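Local coordinates for protein superoxide dismutase 1 (Perkinsus marinus, PDB 2CW2) that probably disposes of superoxide radicals by dismutating them to hydrogen peroxide and oxygen at an iron centre, at residues A99-V102 / Y103-F107. Sequence-based numbering, arbitrary orientation.
Sequences AAQV and YNHTF. With FE (Fe (III) ion), chain C.
Tyr-103 N donates to Ala-99 O (3.0 Å) and Thr-106 N to Val-102 O (3.1 Å) as i to i+4 bonds of helix 93-110. Gln-101 O takes two N-H groups from His-105, the backbone N at 3.0 Å and ND1 at 2.8 Å, which arrive from opposite faces of the carbonyl plane. The oxygen lies only 6° out of the imidazole plane, and with CG of His-105 beside its backbone N (chi1 -74°) the ring turns its ND1 edge to the preceding turn. His-105 NE2, on the far side of the ring from the helix, binds the iron at 1.9 Å, where His-57, Asp-187 and His-191 complete the protein ligands.

The Gln-101 chain is bent at its second torsion, which carries its amide toward the metal. Gln-101 OE1 accepts from Asn-104 ND2 (3.1 Å), the donor lying in the carbonyl plane although the amides are turned 75° apart; Trp-154 NE1 also donates to OE1, and Asn-104 ND2 reaches Ala-172 O. Gln-101 NE2 passes 3.5 Å from His-105 CE1, bonds Tyr-65 OH, and donates to the iron-bound water at 3.1 Å. Gln-101 thus acts twice in the second shell: its carbonyl fixes the His-105 ring rotation and may make it a stronger donor to iron, while its amide, like the second-shell glutamine of iron/manganese superoxide dismutases, probably influences the metal's redox potential.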
# COMPACT_ATOMS: atom_id res chain seq x y z
N ALA A 99 1.52 16.48 -0.13
CA ALA A 99 1.22 17.33 -1.29
C ALA A 99 1.05 16.50 -2.56
O ALA A 99 0.12 16.72 -3.37
CB ALA A 99 2.31 18.36 -1.47
N ALA A 100 1.96 15.54 -2.74
CA ALA A 100 1.91 14.61 -3.87
C ALA A 100 0.58 13.86 -3.89
O ALA A 100 -0.11 13.83 -4.91
CB ALA A 100 3.10 13.63 -3.82
N GLN A 101 0.19 13.30 -2.74
CA GLN A 101 -1.06 12.55 -2.67
C GLN A 101 -2.27 13.43 -2.92
O GLN A 101 -3.22 12.99 -3.55
CB GLN A 101 -1.18 11.81 -1.33
CG GLN A 101 -0.29 10.59 -1.25
CD GLN A 101 -0.73 9.48 -2.20
OE1 GLN A 101 -0.40 9.52 -3.36
NE2 GLN A 101 -1.45 8.49 -1.68
N VAL A 102 -2.25 14.68 -2.47
CA VAL A 102 -3.38 15.56 -2.72
C VAL A 102 -3.50 15.77 -4.24
O VAL A 102 -4.58 15.62 -4.80
CB VAL A 102 -3.23 16.93 -2.01
CG1 VAL A 102 -4.22 17.98 -2.59
CG2 VAL A 102 -3.42 16.80 -0.52
N TYR A 103 -2.39 16.11 -4.90
CA TYR A 103 -2.39 16.27 -6.36
C TYR A 103 -2.79 14.97 -7.09
O TYR A 103 -3.61 14.99 -8.02
CB TYR A 103 -1.00 16.70 -6.86
CG TYR A 103 -0.93 16.94 -8.35
CD1 TYR A 103 -0.90 18.24 -8.86
CD2 TYR A 103 -0.88 15.87 -9.25
CE1 TYR A 103 -0.86 18.47 -10.23
CE2 TYR A 103 -0.84 16.09 -10.63
CZ TYR A 103 -0.82 17.40 -11.10
OH TYR A 103 -0.78 17.64 -12.45
N ASN A 104 -2.20 13.86 -6.66
CA ASN A 104 -2.47 12.58 -7.30
C ASN A 104 -3.96 12.23 -7.31
O ASN A 104 -4.49 11.73 -8.30
CB ASN A 104 -1.68 11.47 -6.58
CG ASN A 104 -0.17 11.64 -6.73
OD1 ASN A 104 0.29 12.42 -7.56
ND2 ASN A 104 0.59 10.94 -5.91
N HIS A 105 -4.63 12.48 -6.19
CA HIS A 105 -6.04 12.13 -6.10
C HIS A 105 -6.92 13.10 -6.91
O HIS A 105 -7.85 12.67 -7.60
CB HIS A 105 -6.49 12.00 -4.63
CG HIS A 105 -5.99 10.74 -3.95
ND1 HIS A 105 -4.77 10.68 -3.30
CD2 HIS A 105 -6.54 9.51 -3.85
CE1 HIS A 105 -4.61 9.45 -2.81
NE2 HIS A 105 -5.65 8.71 -3.15
N THR A 106 -6.63 14.40 -6.82
CA THR A 106 -7.40 15.34 -7.62
C THR A 106 -7.28 14.98 -9.10
O THR A 106 -8.26 14.96 -9.85
CB THR A 106 -6.88 16.76 -7.37
OG1 THR A 106 -7.19 17.12 -6.02
CG2 THR A 106 -7.63 17.77 -8.22
N PHE A 107 -6.07 14.65 -9.52
CA PHE A 107 -5.83 14.30 -10.91
C PHE A 107 -6.57 12.99 -11.24
O PHE A 107 -7.19 12.86 -12.31
CB PHE A 107 -4.32 14.09 -11.12
CG PHE A 107 -3.91 13.99 -12.56
CD1 PHE A 107 -3.39 15.10 -13.22
CD2 PHE A 107 -4.03 12.80 -13.25
CE1 PHE A 107 -3.01 15.03 -14.54
CE2 PHE A 107 -3.64 12.72 -14.61
CZ PHE A 107 -3.13 13.84 -15.25
FE FE C . -5.82 6.77 -3.25
O HOH W 1 -3.48 6.65 -3.12